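Putative uncharacterized protein (Pseudomonas phage 201phi2-1, PDB 3R4V) is a phage-encoded tubulin-like protein of unassigned function whose fold holds guanosine-5'-diphosphate in a pocket. Local coordinates at residues Val5-Ala10 with Glu170-Val175; Lys36-Val41 with Val45-Thr50; Leu98-Thr103 with Ile131-Thr136; Gln229-Leu234 with Val240-Pro245. One frame throughout, in Å; residues are numbered along the deposited sequence. Where two conformers were deposited one is given.

Contact 1: residues Val5-Ala10 with Glu170-Val175; sequences VCLIFA and EKIRKV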
loop_
_atom_site.group_PDB
_atom_site.type_symbol
_atom_site.label_atom_id
_atom_site.label_comp_id
_atom_site.label_asym_id
_atom_site.label_seq_id
_atom_site.Cartn_x
_atom_site.Cartn_y
_atom_site.Cartn_z
ATOM N N VAL A 5 -5.263 -8.486 14.235
ATOM C CA VAL A 5 -4.958 -7.714 13.040
ATOM C C VAL A 5 -6.223 -7.466 12.243
ATOM O O VAL A 5 -7.099 -8.335 12.137
ATOM C CB VAL A 5 -3.904 -8.443 12.150
ATOM C CG1 VAL A 5 -4.450 -9.757 11.649
ATOM C CG2 VAL A 5 -3.472 -7.571 10.980
ATOM N N CYS A 6 -6.316 -6.253 11.717
ATOM C CA CYS A 6 -7.387 -5.892 10.820
ATOM C C CYS A 6 -6.785 -5.554 9.450
ATOM O O CYS A 6 -5.848 -4.759 9.349
ATOM C CB CYS A 6 -8.151 -4.706 11.406
ATOM S SG CYS A 6 -9.375 -4.015 10.318
ATOM N N LEU A 7 -7.320 -6.175 8.402
ATOM C CA LEU A 7 -6.817 -5.951 7.052
ATOM C C LEU A 7 -7.787 -5.076 6.268
ATOM O O LEU A 7 -8.984 -5.375 6.168
ATOM C CB LEU A 7 -6.611 -7.278 6.319
ATOM C CG LEU A 7 -5.591 -8.219 6.957
ATOM C CD1 LEU A 7 -6.284 -9.129 7.965
ATOM C CD2 LEU A 7 -4.910 -9.045 5.897
ATOM N N ILE A 8 -7.255 -4.008 5.687
ATOM C CA ILE A 8 -8.078 -3.031 4.993
ATOM C C ILE A 8 -7.655 -2.925 3.527
ATOM O O ILE A 8 -6.470 -2.757 3.237
ATOM C CB ILE A 8 -7.920 -1.666 5.660
ATOM C CG1 ILE A 8 -8.402 -1.743 7.111
ATOM C CG2 ILE A 8 -8.672 -0.595 4.872
ATOM C CD1 ILE A 8 -7.846 -0.655 7.997
ATOM N N PHE A 9 -8.625 -3.029 2.617
ATOM C CA PHE A 9 -8.370 -2.985 1.175
ATOM C C PHE A 9 -9.225 -1.909 0.548
ATOM O O PHE A 9 -10.400 -1.766 0.891
ATOM C CB PHE A 9 -8.724 -4.327 0.515
ATOM C CG PHE A 9 -7.888 -5.459 1.000
ATOM C CD1 PHE A 9 -6.697 -5.775 0.360
ATOM C CD2 PHE A 9 -8.245 -6.156 2.138
ATOM C CE1 PHE A 9 -5.891 -6.798 0.828
ATOM C CE2 PHE A 9 -7.448 -7.187 2.608
ATOM C CZ PHE A 9 -6.269 -7.507 1.952
ATOM N N ALA A 10 -8.646 -1.170 -0.391
ATOM C CA ALA A 10 -9.353 -0.040 -0.989
ATOM C C ALA A 10 -9.169 0.008 -2.493
ATOM O O ALA A 10 -8.087 -0.271 -3.009
ATOM C CB ALA A 10 -8.880 1.257 -0.374
ATOM N N GLU A 170 0.805 -13.099 -0.711
ATOM C CA GLU A 170 1.753 -13.955 0.014
ATOM C C GLU A 170 2.581 -13.148 1.012
ATOM O O GLU A 170 2.941 -13.652 2.080
ATOM C CB GLU A 170 2.650 -14.737 -0.941
ATOM C CG GLU A 170 1.954 -15.923 -1.602
ATOM C CD GLU A 170 1.564 -17.006 -0.606
ATOM O OE1 GLU A 170 2.306 -17.212 0.378
ATOM O OE2 GLU A 170 0.512 -17.649 -0.806
ATOM N N LYS A 171 2.881 -11.898 0.668
ATOM C CA LYS A 171 3.572 -11.016 1.606
ATOM C C LYS A 171 2.669 -10.619 2.764
ATOM O O LYS A 171 3.114 -10.561 3.911
ATOM C CB LYS A 171 4.086 -9.759 0.906
ATOM C CG LYS A 171 5.242 -9.985 -0.052
ATOM C CD LYS A 171 5.467 -8.699 -0.843
ATOM C CE LYS A 171 6.724 -8.719 -1.682
ATOM N NZ LYS A 171 6.857 -7.399 -2.386
ATOM N N ILE A 172 1.398 -10.347 2.467
ATOM C CA ILE A 172 0.446 -10.005 3.510
ATOM C C ILE A 172 0.330 -11.137 4.528
ATOM O O ILE A 172 0.290 -10.897 5.729
ATOM C CB ILE A 172 -0.932 -9.663 2.927
ATOM C CG1 ILE A 172 -0.830 -8.337 2.165
ATOM C CG2 ILE A 172 -1.957 -9.541 4.044
ATOM C CD1 ILE A 172 -2.122 -7.886 1.531
ATOM N N ARG A 173 0.270 -12.371 4.042
ATOM C CA ARG A 173 0.260 -13.528 4.930
ATOM C C ARG A 173 1.483 -13.599 5.850
ATOM O O ARG A 173 1.371 -14.043 6.995
ATOM C CB ARG A 173 0.157 -14.815 4.122
ATOM C CG ARG A 173 -1.127 -14.908 3.325
ATOM C CD ARG A 173 -1.373 -16.327 2.880
ATOM N NE ARG A 173 -2.601 -16.437 2.102
ATOM C CZ ARG A 173 -3.818 -16.596 2.620
ATOM N NH1 ARG A 173 -3.996 -16.652 3.936
ATOM N NH2 ARG A 173 -4.866 -16.687 1.812
ATOM N N LYS A 174 2.647 -13.197 5.352
ATOM C CA LYS A 174 3.832 -13.194 6.209
ATOM C C LYS A 174 3.667 -12.151 7.312
ATOM O O LYS A 174 4.080 -12.377 8.444
ATOM C CB LYS A 174 5.126 -12.961 5.412
ATOM C CG LYS A 174 5.532 -14.116 4.494
ATOM C CD LYS A 174 6.794 -13.765 3.719
ATOM C CE LYS A 174 7.425 -14.988 3.051
ATOM N NZ LYS A 174 6.516 -15.696 2.120
ATOM N N VAL A 175 3.051 -11.010 6.996
ATOM C CA VAL A 175 2.818 -9.997 8.023
ATOM C C VAL A 175 1.747 -10.476 9.006
ATOM O O VAL A 175 1.848 -10.227 10.206
ATOM C CB VAL A 175 2.414 -8.609 7.421
ATOM C CG1 VAL A 175 2.146 -7.616 8.551
ATOM C CG2 VAL A 175 3.527 -8.110 6.536
#
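Ile172 reaches down from helix 161-178 and divides its two branches between Leu7 and Phe9, alternate residues of strand 6-10. Its methyl CG2 lies 3.5 Å from Leu7 CD2, a close apolar contact. The longer branch goes to the aromatic ring: CD1 comes 4.0 Å from Phe9 CE1 and 4.2 Å from Phe9 CZ, approaching the ring obliquely. The division follows from the isoleucine torsions. With chi1 at -69°, CG1 stands beside the backbone N and CG2 opposite it, so the two methyl-bearing arms spread along the strand; chi2 of 180° then extends CD1 fully. Phe9 leaves the strand at a slant, yet its ring is carried toward the helix and meets Ile172 from the opposite direction, whereas the first bond of the Leu7 side chain already points to the helix. All three side chains are buried, and the joint is purely apolar. Phe116 of strand 113-119 and Ile85 of strand 84-89 also pack on Ile172, while Val28 and Cys30 of strand 28-32 touch Phe9. A helix laid over the parallel strands of a central sheet through aliphatic and aromatic side chains is characteristic of the Rossmann-like alpha/beta half of the tubulin fold.

Contact 2: residues Lys36-Val41 with Val45-Thr50; sequences KNVVDV and VNVTLT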
loop_
_atom_site.group_PDB
_atom_site.type_symbol
_atom_site.label_atom_id
_atom_site.label_comp_id
_atom_site.label_asym_id
_atom_site.label_seq_id
_atom_site.Cartn_x
_atom_site.Cartn_y
_atom_site.Cartn_z
ATOM N N LYS A 36 -17.724 -2.354 -9.137
ATOM C CA LYS A 36 -17.145 -2.913 -10.359
ATOM C C LYS A 36 -16.248 -4.115 -10.073
ATOM O O LYS A 36 -16.091 -5.002 -10.915
ATOM C CB LYS A 36 -16.371 -1.842 -11.133
ATOM C CG LYS A 36 -17.191 -0.601 -11.444
ATOM C CD LYS A 36 -16.473 0.329 -12.412
ATOM C CE LYS A 36 -17.097 1.721 -12.405
ATOM N NZ LYS A 36 -18.567 1.689 -12.650
ATOM N N ASN A 37 -15.675 -4.147 -8.875
ATOM C CA ASN A 37 -14.725 -5.190 -8.505
ATOM C C ASN A 37 -15.236 -6.180 -7.475
ATOM O O ASN A 37 -14.497 -7.058 -7.043
ATOM C CB ASN A 37 -13.427 -4.559 -7.996
ATOM C CG ASN A 37 -12.629 -3.924 -9.100
ATOM O OD1 ASN A 37 -12.987 -2.859 -9.601
ATOM N ND2 ASN A 37 -11.524 -4.563 -9.481
ATOM N N VAL A 38 -16.494 -6.035 -7.076
ATOM C CA VAL A 38 -17.089 -6.961 -6.120
ATOM C C VAL A 38 -17.409 -8.277 -6.809
ATOM O O VAL A 38 -18.094 -8.284 -7.831
ATOM C CB VAL A 38 -18.378 -6.380 -5.504
ATOM C CG1 VAL A 38 -19.028 -7.395 -4.572
ATOM C CG2 VAL A 38 -18.080 -5.074 -4.773
ATOM N N VAL A 39 -16.903 -9.383 -6.266
ATOM C CA VAL A 39 -17.258 -10.713 -6.772
ATOM C C VAL A 39 -17.838 -11.590 -5.663
ATOM O O VAL A 39 -17.831 -11.210 -4.491
ATOM C CB VAL A 39 -16.062 -11.424 -7.452
ATOM C CG1 VAL A 39 -15.611 -10.642 -8.672
ATOM C CG2 VAL A 39 -14.896 -11.604 -6.470
ATOM N N ASP A 40 -18.336 -12.764 -6.038
ATOM C CA ASP A 40 -19.023 -13.646 -5.100
ATOM C C ASP A 40 -18.227 -13.969 -3.833
ATOM O O ASP A 40 -18.791 -13.993 -2.739
ATOM C CB ASP A 40 -19.456 -14.941 -5.794
ATOM C CG ASP A 40 -20.833 -14.831 -6.436
ATOM O OD1 ASP A 40 -21.197 -13.732 -6.906
ATOM O OD2 ASP A 40 -21.552 -15.850 -6.464
ATOM N N VAL A 41 -16.929 -14.224 -3.978
ATOM C CA VAL A 41 -16.099 -14.616 -2.830
ATOM C C VAL A 41 -16.038 -13.558 -1.732
ATOM O O VAL A 41 -15.714 -13.864 -0.582
ATOM C CB VAL A 41 -14.653 -14.997 -3.235
ATOM C CG1 VAL A 41 -14.644 -16.266 -4.081
ATOM C CG2 VAL A 41 -13.965 -13.840 -3.948
ATOM N N VAL A 45 -16.188 -11.677 3.453
ATOM C CA VAL A 45 -15.510 -10.597 4.166
ATOM C C VAL A 45 -16.393 -9.348 4.231
ATOM O O VAL A 45 -17.512 -9.337 3.712
ATOM C CB VAL A 45 -14.155 -10.249 3.518
ATOM C CG1 VAL A 45 -13.246 -11.484 3.469
ATOM C CG2 VAL A 45 -14.352 -9.667 2.130
ATOM N N ASN A 46 -15.893 -8.303 4.877
ATOM C CA ASN A 46 -16.623 -7.046 4.945
ATOM C C ASN A 46 -16.426 -6.223 3.680
ATOM O O ASN A 46 -15.307 -6.072 3.195
ATOM C CB ASN A 46 -16.208 -6.249 6.182
ATOM C CG ASN A 46 -16.482 -6.996 7.476
ATOM O OD1 ASN A 46 -17.625 -7.088 7.917
ATOM N ND2 ASN A 46 -15.432 -7.534 8.088
ATOM N N VAL A 47 -17.525 -5.709 3.135
ATOM C CA VAL A 47 -17.447 -4.817 1.985
ATOM C C VAL A 47 -18.334 -3.606 2.209
ATOM O O VAL A 47 -19.527 -3.744 2.484
ATOM C CB VAL A 47 -17.873 -5.523 0.686
ATOM C CG1 VAL A 47 -17.827 -4.549 -0.476
ATOM C CG2 VAL A 47 -16.977 -6.721 0.416
ATOM N N THR A 48 -17.746 -2.419 2.093
ATOM C CA THR A 48 -18.501 -1.186 2.256
ATOM C C THR A 48 -18.243 -0.262 1.073
ATOM O O THR A 48 -17.098 0.053 0.763
ATOM C CB THR A 48 -18.127 -0.470 3.563
ATOM O OG1 THR A 48 -18.262 -1.378 4.666
ATOM C CG2 THR A 48 -19.020 0.745 3.784
ATOM N N LEU A 49 -19.319 0.148 0.405
ATOM C CA LEU A 49 -19.223 1.054 -0.738
ATOM C C LEU A 49 -19.732 2.441 -0.357
ATOM O O LEU A 49 -20.806 2.565 0.236
ATOM C CB LEU A 49 -20.035 0.521 -1.924
ATOM C CG LEU A 49 -19.750 -0.927 -2.333
ATOM C CD1 LEU A 49 -20.658 -1.337 -3.482
ATOM C CD2 LEU A 49 -18.286 -1.119 -2.701
ATOM N N THR A 50 -18.949 3.472 -0.685
ATOM C CA THR A 50 -19.331 4.847 -0.390
ATOM C C THR A 50 -20.574 5.255 -1.174
ATOM O O THR A 50 -20.874 4.694 -2.231
ATOM C CB THR A 50 -18.190 5.852 -0.694
ATOM O OG1 THR A 50 -17.740 5.678 -2.043
ATOM C CG2 THR A 50 -17.014 5.635 0.246
#
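Val38 points from the loop 36-41 onto Val47 and Leu49, two residues on one face of the strand 46-49. The direct side-chain contacts are apolar. Val38 CG2 lies 4.3 Å from Val47 CG1, and the same methyl is 4.5 Å from Leu49 CD2, so a single branch of the loop valine meets both strand residues. These are loose van der Waals distances, and all three residues are only partly buried. In Val38, chi1 of 177° turns CG1 opposite the backbone N, and the methyl beside that nitrogen, CG2, does the touching. In Leu49, chi2 of 178° extends CD1, and it is the other methyl, CD2, that reaches Val38.

Polar links bind each segment to other parts of the chain. On the strand side, Asn46 and Thr48 pair through their backbones with strand 28-32, and Asn46 ND2 also bonds to Val28 O. On the loop side, Asn37 ND2 is held by Asn16 OD1 of helix 11-18.

The loop belongs to the connection from strand 28-32 to the parallel edge strand 46-49, and it runs past one face of the latter. Met15 of helix 11-18 touches both Asn37 and Val38, whereas Leu74 of helix 71-76 packs against Thr48 and Thr50.

Contact 3: residues Leu98-Thr103 with Ile131-Thr136; sequences LGPLIT and IDTMKT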
loop_
_atom_site.group_PDB
_atom_site.type_symbol
_atom_site.label_atom_id
_atom_site.label_comp_id
_atom_site.label_asym_id
_atom_site.label_seq_id
_atom_site.Cartn_x
_atom_site.Cartn_y
_atom_site.Cartn_z
ATOM N N LEU A 98 -9.287 6.684 -0.708
ATOM C CA LEU A 98 -9.761 5.981 0.472
ATOM C C LEU A 98 -8.610 5.438 1.333
ATOM O O LEU A 98 -8.637 5.557 2.565
ATOM C CB LEU A 98 -10.685 4.825 0.082
ATOM C CG LEU A 98 -12.012 5.263 -0.534
ATOM C CD1 LEU A 98 -12.772 4.060 -1.073
ATOM C CD2 LEU A 98 -12.828 6.042 0.485
ATOM N N GLY A 99 -7.624 4.823 0.683
ATOM C CA GLY A 99 -6.500 4.198 1.383
ATOM C C GLY A 99 -5.789 5.195 2.294
ATOM O O GLY A 99 -5.699 4.993 3.507
ATOM N N PRO A 100 -5.288 6.292 1.717
ATOM C CA PRO A 100 -4.615 7.283 2.568
ATOM C C PRO A 100 -5.516 7.997 3.590
ATOM O O PRO A 100 -5.033 8.338 4.674
ATOM C CB PRO A 100 -4.021 8.264 1.556
ATOM C CG PRO A 100 -3.786 7.399 0.317
ATOM C CD PRO A 100 -5.011 6.509 0.286
ATOM N N LEU A 101 -6.783 8.247 3.272
ATOM C CA LEU A 101 -7.665 8.837 4.282
ATOM C C LEU A 101 -7.798 7.906 5.484
ATOM O O LEU A 101 -7.695 8.340 6.630
ATOM C CB LEU A 101 -9.044 9.172 3.711
ATOM C CG LEU A 101 -9.030 10.365 2.749
ATOM C CD1 LEU A 101 -10.392 10.480 2.092
ATOM C CD2 LEU A 101 -8.661 11.668 3.476
ATOM N N ILE A 102 -8.023 6.623 5.223
ATOM C CA ILE A 102 -8.163 5.654 6.315
ATOM C C ILE A 102 -6.844 5.566 7.088
ATOM O O ILE A 102 -6.836 5.463 8.323
ATOM C CB ILE A 102 -8.614 4.285 5.793
ATOM C CG1 ILE A 102 -10.072 4.357 5.341
ATOM C CG2 ILE A 102 -8.457 3.196 6.877
ATOM C CD1 ILE A 102 -10.493 3.182 4.498
ATOM N N THR A 103 -5.741 5.653 6.351
ATOM C CA THR A 103 -4.397 5.597 6.933
ATOM C C THR A 103 -4.211 6.758 7.911
ATOM O O THR A 103 -3.708 6.575 9.020
ATOM C CB THR A 103 -3.326 5.645 5.840
ATOM O OG1 THR A 103 -3.453 4.482 5.012
ATOM C CG2 THR A 103 -1.924 5.666 6.443
ATOM N N ILE A 131 2.593 9.452 -8.142
ATOM C CA ILE A 131 3.365 10.542 -7.544
ATOM C C ILE A 131 2.580 11.273 -6.461
ATOM O O ILE A 131 3.066 11.460 -5.346
ATOM C CB ILE A 131 3.792 11.565 -8.591
ATOM C CG1 ILE A 131 4.784 10.933 -9.567
ATOM C CG2 ILE A 131 4.400 12.787 -7.911
ATOM C CD1 ILE A 131 4.923 11.710 -10.859
ATOM N N ASP A 132 1.359 11.696 -6.793
ATOM C CA ASP A 132 0.548 12.446 -5.836
ATOM C C ASP A 132 0.206 11.600 -4.606
ATOM O O ASP A 132 0.155 12.112 -3.506
ATOM C CB ASP A 132 -0.727 13.008 -6.472
ATOM C CG ASP A 132 -0.449 14.053 -7.529
ATOM O OD1 ASP A 132 0.659 14.639 -7.539
ATOM O OD2 ASP A 132 -1.360 14.296 -8.346
ATOM N N THR A 133 -0.002 10.301 -4.786
ATOM C CA THR A 133 -0.333 9.444 -3.651
ATOM C C THR A 133 0.887 9.190 -2.748
ATOM O O THR A 133 0.760 9.194 -1.511
ATOM C CB THR A 133 -0.993 8.143 -4.116
ATOM O OG1 THR A 133 -2.098 8.478 -4.969
ATOM C CG2 THR A 133 -1.521 7.368 -2.927
ATOM N N MET A 134 2.061 9.021 -3.349
ATOM C CA MET A 134 3.282 8.898 -2.543
ATOM C C MET A 134 3.495 10.199 -1.755
ATOM O O MET A 134 3.821 10.158 -0.573
ATOM C CB MET A 134 4.493 8.592 -3.407
ATOM C CG MET A 134 4.533 7.148 -3.929
ATOM S SD MET A 134 4.731 5.943 -2.593
ATOM C CE MET A 134 6.458 6.251 -2.209
ATOM N N LYS A 135 3.311 11.339 -2.422
ATOM C CA LYS A 135 3.416 12.642 -1.744
ATOM C C LYS A 135 2.396 12.769 -0.618
ATOM O O LYS A 135 2.711 13.271 0.466
ATOM C CB LYS A 135 3.230 13.786 -2.744
ATOM C CG LYS A 135 4.450 14.047 -3.610
ATOM C CD LYS A 135 4.167 15.156 -4.627
ATOM C CE LYS A 135 5.392 15.469 -5.471
ATOM N NZ LYS A 135 6.421 16.240 -4.691
ATOM N N THR A 136 1.169 12.309 -0.871
ATOM C CA THR A 136 0.140 12.227 0.169
ATOM C C THR A 136 0.635 11.467 1.393
ATOM O O THR A 136 0.478 11.926 2.527
ATOM C CB THR A 136 -1.149 11.541 -0.374
ATOM O OG1 THR A 136 -1.753 12.381 -1.371
ATOM C CG2 THR A 136 -2.151 11.318 0.732
#
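Two helices that follow successive strands in the parallel part of the sheet, helix 95-108 after strand 84-89 and helix 124-144 after strand 113-119, meet here through Pro100, Thr133 and Thr136. The proline ring is the surface that both threonines touch. Its CB lies 3.7 Å from the methyl CG2 of Thr136, and its CG is 4.0 Å from the methyl CG2 of Thr133, the side chains of Pro100 and Thr133 crossing at about a right angle. One turn of the second helix thus puts two methyl groups against one ring.

In both threonines the methyl faces the proline while the hydroxyl is used in hydrogen bonds. In Thr136, chi1 of -67° sets OG1 beside the backbone N and leaves CG2 opposite that nitrogen, directed at the proline. OG1 then bonds to Asp132 O at 2.9 Å, approaching from the opposite face of the carbonyl plane to the amide N of Thr136, which bonds to the same oxygen. Thr133 OG1 is taken up by Asn129 O and Leu90 O. On the proline helix, Thr103 OG1 donates to Gly99 O at 2.8 Å from above the carbonyl plane, 46° out of it; the amide N of Thr103 bonds to the same oxygen from the other face. Pro100 has no N-H for the preceding turn, and the helix is kinked there.

Tyr88 of strand 84-89 lies against both Pro100 and Thr133, and Arg60 of helix 60-67 reaches Thr133 and, by a weak bond, Thr136 OG1. Neighbouring helices packed side by side on parallel strands are typical of the Rossmann-like alpha/beta half of tubulin-like proteins, which here holds guanosine-5'-diphosphate.

Contact 4: residues Gln229-Leu234 with Val240-Pro245; sequences QLSLYL and VAFGTP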
loop_
_atom_site.group_PDB
_atom_site.type_symbol
_atom_site.label_atom_id
_atom_site.label_comp_id
_atom_site.label_asym_id
_atom_site.label_seq_id
_atom_site.Cartn_x
_atom_site.Cartn_y
_atom_site.Cartn_z
ATOM N N GLN A 229 14.360 -3.345 12.250
ATOM C CA GLN A 229 14.432 -4.705 11.729
ATOM C C GLN A 229 13.724 -5.658 12.682
ATOM O O GLN A 229 13.910 -5.573 13.892
ATOM C CB GLN A 229 15.908 -5.077 11.672
ATOM C CG GLN A 229 16.330 -6.165 10.720
ATOM C CD GLN A 229 17.832 -6.111 10.511
ATOM O OE1 GLN A 229 18.335 -5.266 9.765
ATOM N NE2 GLN A 229 18.562 -6.975 11.215
ATOM N N LEU A 230 12.918 -6.563 12.139
ATOM C CA LEU A 230 12.325 -7.636 12.939
ATOM C C LEU A 230 12.615 -8.960 12.239
ATOM O O LEU A 230 12.334 -9.095 11.054
ATOM C CB LEU A 230 10.820 -7.417 13.049
ATOM C CG LEU A 230 10.155 -7.635 14.402
ATOM C CD1 LEU A 230 8.892 -6.803 14.507
ATOM C CD2 LEU A 230 9.850 -9.113 14.595
ATOM N N SER A 231 13.193 -9.923 12.960
ATOM C CA SER A 231 13.513 -11.230 12.383
ATOM C C SER A 231 12.759 -12.355 13.085
ATOM O O SER A 231 12.690 -12.383 14.312
ATOM C CB SER A 231 15.021 -11.500 12.460
ATOM O OG SER A 231 15.734 -10.585 11.639
ATOM N N LEU A 232 12.181 -13.267 12.301
ATOM C CA LEU A 232 11.572 -14.476 12.845
ATOM C C LEU A 232 12.407 -15.690 12.470
ATOM O O LEU A 232 12.823 -15.828 11.324
ATOM C CB LEU A 232 10.153 -14.655 12.312
ATOM C CG LEU A 232 9.152 -13.556 12.695
ATOM C CD1 LEU A 232 7.791 -13.843 12.088
ATOM C CD2 LEU A 232 9.060 -13.432 14.214
ATOM N N TYR A 233 12.645 -16.575 13.434
ATOM C CA TYR A 233 13.407 -17.789 13.171
ATOM C C TYR A 233 12.661 -19.010 13.683
ATOM O O TYR A 233 12.152 -19.008 14.801
ATOM C CB TYR A 233 14.768 -17.741 13.871
ATOM C CG TYR A 233 15.760 -16.718 13.350
ATOM C CD1 TYR A 233 16.559 -16.999 12.251
ATOM C CD2 TYR A 233 15.914 -15.490 13.975
ATOM C CE1 TYR A 233 17.482 -16.083 11.782
ATOM C CE2 TYR A 233 16.840 -14.561 13.517
ATOM C CZ TYR A 233 17.618 -14.866 12.416
ATOM O OH TYR A 233 18.535 -13.958 11.944
ATOM N N LEU A 234 12.620 -20.064 12.876
ATOM C CA LEU A 234 12.081 -21.347 13.322
ATOM C C LEU A 234 13.155 -22.137 14.065
ATOM O O LEU A 234 12.881 -22.776 15.079
ATOM C CB LEU A 234 11.558 -22.153 12.134
ATOM C CG LEU A 234 10.951 -23.526 12.434
ATOM C CD1 LEU A 234 9.883 -23.424 13.506
ATOM C CD2 LEU A 234 10.371 -24.121 11.162
ATOM N N VAL A 240 21.293 -14.744 13.924
ATOM C CA VAL A 240 22.510 -13.955 13.782
ATOM C C VAL A 240 22.170 -12.470 13.797
ATOM O O VAL A 240 21.357 -12.003 13.000
ATOM C CB VAL A 240 23.251 -14.290 12.477
ATOM C CG1 VAL A 240 24.344 -13.268 12.214
ATOM C CG2 VAL A 240 23.826 -15.697 12.539
ATOM N N ALA A 241 22.782 -11.732 14.717
ATOM C CA ALA A 241 22.524 -10.303 14.830
ATOM C C ALA A 241 23.267 -9.541 13.741
ATOM O O ALA A 241 24.326 -8.971 13.986
ATOM C CB ALA A 241 22.937 -9.798 16.210
ATOM N N PHE A 242 22.703 -9.531 12.539
ATOM C CA PHE A 242 23.366 -8.929 11.388
ATOM C C PHE A 242 22.843 -7.523 11.109
ATOM O O PHE A 242 21.856 -7.087 11.704
ATOM C CB PHE A 242 23.139 -9.795 10.154
ATOM C CG PHE A 242 21.695 -9.907 9.757
ATOM C CD1 PHE A 242 21.097 -8.923 8.995
ATOM C CD2 PHE A 242 20.937 -10.995 10.153
ATOM C CE1 PHE A 242 19.771 -9.022 8.630
ATOM C CE2 PHE A 242 19.607 -11.100 9.792
ATOM C CZ PHE A 242 19.025 -10.110 9.030
ATOM N N GLY A 243 23.505 -6.824 10.193
ATOM C CA GLY A 243 23.068 -5.502 9.785
ATOM C C GLY A 243 23.405 -4.401 10.775
ATOM O O GLY A 243 24.003 -4.660 11.824
ATOM N N THR A 244 23.013 -3.174 10.435
ATOM C CA THR A 244 23.240 -1.994 11.269
ATOM C C THR A 244 21.970 -1.173 11.569
ATOM O O THR A 244 22.019 0.058 11.618
ATOM C CB THR A 244 24.262 -1.050 10.602
ATOM O OG1 THR A 244 23.993 -0.981 9.194
ATOM C CG2 THR A 244 25.675 -1.554 10.811
ATOM N N PRO A 245 20.826 -1.842 11.770
ATOM C CA PRO A 245 19.631 -1.040 12.048
ATOM C C PRO A 245 19.717 -0.361 13.408
ATOM O O PRO A 245 20.492 -0.784 14.269
ATOM C CB PRO A 245 18.519 -2.083 12.071
ATOM C CG PRO A 245 19.196 -3.329 12.505
ATOM C CD PRO A 245 20.559 -3.285 11.882
HETATM O O HOH W 1 18.486 -11.299 13.425
#
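Gln229 sets NE2 over one face of the Phe242 ring, 3.5 Å from Phe242 CE1, with the amide and ring planes 22° apart. The same NE2 donates a weak hydrogen bond of 3.3 Å to Phe242 O. On the other arm of the amide, OE1 approaches Pro245 CG at 3.5 Å. The glutamine can serve all three because CG stands opposite the backbone N (chi1 -157°) and the chain beyond CG is extended, carrying the amide to the loop.

Further along the strand, Tyr233 OH sits at the edge of the Phe242 ring, in its plane, 3.7 Å from CE2. It also accepts a weak but nearly straight bond of 3.5 Å from Val240 N. A water lying in the plane of the Tyr233 ring joins its OH, at 3.0 Å, to Val240 O, to which the water donates.

Farther out, Arg248 NH1 bonds to Phe242 O, giving that oxygen a second donor. His266 bonds to Ser231 OG and meets the Phe242 ring edge-to-face.

The loop connects the parallel strands 228-233 and 247-252 of the tubulin-like C-terminal domain. Since both direct bonds to strand 228-233 are weak, it is probably held there largely by packing of Phe242 and Pro245 with Gln229.

How the contacts relate
Contacts 2 and 3 come in series along the chain, both nested inside the loop closed by contact 1; contact 4 follows. Contacts 1, 2 and 4 all reach the ten-stranded sheet, from its end strand 46-49, through strand 6-10, to strand 228-233 beside the other end. The centres of contacts 2 and 4 are 38 Å apart, on opposite sides of the chain's centre. Contact 1 touches contact 3 where Ala10 CB packs 3.9 Å from Gly99 N, and contact 2 touches contact 3 through Thr50 and Leu98. Contacts 1 to 3 belong to the half that holds guanosine-5'-diphosphate, whereas contact 4 lies in the tubulin-like C-terminal region; the sheet runs through both.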